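Local structure of pectate lyase (Bacillus, 3VMW) at residues Leu210-Asp215 against Ser233-Arg238. The protein probably cleaves pectate, the polygalacturonate backbone of pectin, as a secreted polysaccharide lyase of family 1. Residues are numbered along the deposited sequence; the frame is centred on the assembly and turned at random.
Sequences LIRYAD and SRVGAR. With ADA (alpha-D-galactopyranuronic acid), chain B; SO4 (sulfate ion), chain D.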
loop_
_atom_site.group_PDB
_atom_site.type_symbol
_atom_site.label_atom_id
_atom_site.label_comp_id
_atom_site.label_asym_id
_atom_site.label_seq_id
_atom_site.Cartn_x
_atom_site.Cartn_y
_atom_site.Cartn_z
ATOM N N LEU A 210 -4.290 -4.330 -7.805
ATOM C CA LEU A 210 -4.572 -5.666 -8.324
ATOM C C LEU A 210 -4.869 -6.554 -7.110
ATOM O O LEU A 210 -3.978 -6.789 -6.277
ATOM C CB LEU A 210 -3.345 -6.185 -9.044
ATOM C CG LEU A 210 -3.419 -7.532 -9.822
ATOM C CD1 LEU A 210 -2.087 -7.804 -10.548
ATOM C CD2 LEU A 210 -3.683 -8.658 -8.874
ATOM N N ILE A 211 -6.095 -7.057 -6.998
ATOM C CA ILE A 211 -6.463 -7.821 -5.815
ATOM C C ILE A 211 -6.786 -9.273 -6.186
ATOM O O ILE A 211 -7.697 -9.511 -6.964
ATOM C CB ILE A 211 -7.724 -7.252 -5.089
ATOM C CG1 ILE A 211 -7.635 -5.735 -4.868
ATOM C CG2 ILE A 211 -7.934 -7.970 -3.744
ATOM C CD1 ILE A 211 -9.038 -5.154 -4.543
ATOM N N ARG A 212 -6.054 -10.226 -5.610
ATOM C CA ARG A 212 -6.413 -11.649 -5.701
ATOM C C ARG A 212 -6.889 -12.126 -4.325
ATOM O O ARG A 212 -6.244 -11.823 -3.314
ATOM C CB ARG A 212 -5.188 -12.483 -6.092
ATOM C CG ARG A 212 -4.567 -12.174 -7.469
ATOM C CD ARG A 212 -3.364 -13.123 -7.652
ATOM N NE ARG A 212 -2.866 -13.231 -9.023
ATOM C CZ ARG A 212 -1.948 -12.452 -9.571
ATOM N NH1 ARG A 212 -1.403 -11.454 -8.878
ATOM N NH2 ARG A 212 -1.556 -12.693 -10.825
ATOM N N TYR A 213 -8.000 -12.862 -4.306
ATOM C CA TYR A 213 -8.545 -13.555 -3.119
ATOM C C TYR A 213 -9.092 -12.672 -2.002
ATOM O O TYR A 213 -10.132 -13.010 -1.389
ATOM C CB TYR A 213 -7.530 -14.555 -2.524
ATOM C CG TYR A 213 -7.043 -15.526 -3.568
ATOM C CD1 TYR A 213 -7.846 -16.567 -3.975
ATOM C CD2 TYR A 213 -5.784 -15.379 -4.164
ATOM C CE1 TYR A 213 -7.436 -17.464 -4.970
ATOM C CE2 TYR A 213 -5.365 -16.287 -5.169
ATOM C CZ TYR A 213 -6.202 -17.306 -5.550
ATOM O OH TYR A 213 -5.821 -18.166 -6.530
ATOM N N ALA A 214 -8.388 -11.575 -1.734
ATOM C CA ALA A 214 -8.573 -10.816 -0.484
ATOM C C ALA A 214 -9.907 -10.061 -0.352
ATOM O O ALA A 214 -10.515 -9.671 -1.359
ATOM C CB ALA A 214 -7.434 -9.841 -0.301
ATOM N N ASP A 215 -10.349 -9.893 0.899
ATOM C CA ASP A 215 -11.393 -8.952 1.259
ATOM C C ASP A 215 -10.722 -7.620 1.449
ATOM O O ASP A 215 -9.754 -7.511 2.222
ATOM C CB ASP A 215 -12.083 -9.356 2.566
ATOM C CG ASP A 215 -13.000 -10.562 2.399
ATOM O OD1 ASP A 215 -13.284 -10.938 1.238
ATOM O OD2 ASP A 215 -13.437 -11.117 3.431
ATOM N N SER A 233 -10.303 -6.961 -9.556
ATOM C CA SER A 233 -10.711 -7.887 -8.512
ATOM C C SER A 233 -10.755 -9.285 -9.111
ATOM O O SER A 233 -11.512 -9.538 -10.018
ATOM C CB SER A 233 -12.082 -7.495 -7.943
ATOM O OG SER A 233 -12.514 -8.393 -6.932
ATOM N N ARG A 234 -9.907 -10.170 -8.597
ATOM C CA ARG A 234 -9.657 -11.470 -9.234
ATOM C C ARG A 234 -9.824 -12.632 -8.265
ATOM O O ARG A 234 -9.686 -12.467 -7.043
ATOM C CB ARG A 234 -8.222 -11.486 -9.774
ATOM C CG ARG A 234 -8.034 -10.569 -10.977
ATOM C CD ARG A 234 -6.600 -10.058 -11.069
ATOM N NE ARG A 234 -5.698 -11.049 -11.684
ATOM C CZ ARG A 234 -4.656 -10.728 -12.452
ATOM N NH1 ARG A 234 -3.902 -11.679 -12.997
ATOM N NH2 ARG A 234 -4.362 -9.441 -12.670
ATOM N N VAL A 235 -10.106 -13.809 -8.821
ATOM C CA VAL A 235 -10.172 -15.035 -8.036
ATOM C C VAL A 235 -10.818 -14.911 -6.653
ATOM O O VAL A 235 -10.218 -15.298 -5.641
ATOM C CB VAL A 235 -8.795 -15.794 -7.970
ATOM C CG1 VAL A 235 -8.561 -16.553 -9.274
ATOM C CG2 VAL A 235 -7.615 -14.864 -7.670
ATOM N N GLY A 236 -12.061 -14.421 -6.631
ATOM C CA GLY A 236 -12.882 -14.490 -5.439
ATOM C C GLY A 236 -12.607 -13.365 -4.448
ATOM O O GLY A 236 -13.219 -13.306 -3.380
ATOM N N ALA A 237 -11.680 -12.479 -4.779
ATOM C CA ALA A 237 -11.586 -11.225 -4.037
ATOM C C ALA A 237 -12.949 -10.561 -3.855
ATOM O O ALA A 237 -13.855 -10.703 -4.714
ATOM C CB ALA A 237 -10.617 -10.235 -4.744
ATOM N N ARG A 238 -13.097 -9.811 -2.753
ATOM C CA ARG A 238 -14.304 -9.026 -2.515
ATOM C C ARG A 238 -13.873 -7.634 -2.140
ATOM O O ARG A 238 -13.218 -7.436 -1.109
ATOM C CB ARG A 238 -15.152 -9.591 -1.380
ATOM C CG ARG A 238 -15.648 -11.039 -1.633
ATOM C CD ARG A 238 -16.635 -11.501 -0.572
ATOM N NE ARG A 238 -16.035 -11.581 0.764
ATOM C CZ ARG A 238 -16.727 -11.857 1.873
ATOM N NH1 ARG A 238 -16.113 -11.931 3.051
ATOM N NH2 ARG A 238 -18.049 -12.049 1.810
HETATM C C1 ADA B . 0.949 -7.057 -15.885
HETATM C C2 ADA B . 2.235 -7.866 -15.785
HETATM C C3 ADA B . 1.996 -9.307 -16.083
HETATM C C4 ADA B . 0.941 -9.907 -15.303
HETATM C C5 ADA B . -0.336 -9.075 -15.377
HETATM C C6 ADA B . -1.429 -9.512 -14.520
HETATM O O2 ADA B . 3.100 -7.311 -16.728
HETATM O O3 ADA B . 3.238 -10.022 -15.831
HETATM O O4 ADA B . 1.375 -9.946 -13.941
HETATM O O5 ADA B . -0.082 -7.632 -15.116
HETATM O O6B ADA B . -1.768 -10.723 -14.492
HETATM O O6A ADA B . -2.105 -8.659 -13.852
HETATM S S SO4 D . -18.562 -12.647 5.778
HETATM O O1 SO4 D . -17.162 -12.953 6.077
HETATM O O2 SO4 D . -18.717 -11.201 5.583
HETATM O O3 SO4 D . -18.952 -13.361 4.566
HETATM O O4 SO4 D . -19.418 -13.087 6.874
HETATM O O HOH W 1 -2.721 -14.524 -12.695
#
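Two neighbouring rungs of the parallel beta-helix of this pectate lyase meet here at a turn: I211 pairs with S233 and R212 with R234, then D215 with R238 after a one-residue shift. R234 N donates to I211 O at 2.8 Å. R234 O is gripped from opposite faces of its plane by Y213 N and by A237 N, the latter closing the type I' turn R234-A237. Within the turn, V235 sets CG2 over one face of the Y213 ring, a CH-pi contact 3.6 Å from the centroid.

At the substrate end, R234 bends at chi3 (81°) and meets a galacturonate carboxylate edge-on. Its NH1 binds ADA O6B at 2.8 Å and its NH2 binds ADA O6A at 2.7 Å. L210 CD1 packs against R234 NH2. R212 runs alongside R234, their guanidinium planes 46° apart, and one water accepts from both, weakly from R234. D185 pairs with R212 NE, and S271 takes R234 NE.

At the other end, R238 holds D215 side-on. An alanine in place of R238 would probably leave the D215 carboxylate without its charge partner and free to turn. R238 NH2 also reaches a sulfate, probably from the crystallisation liquor. R238 NE meets D215 OD1 from above the carboxylate plane at 2.9 Å, and R238 NH1 reaches D215 OD2 on its syn side, likewise tilted out of that plane, at 2.8 Å.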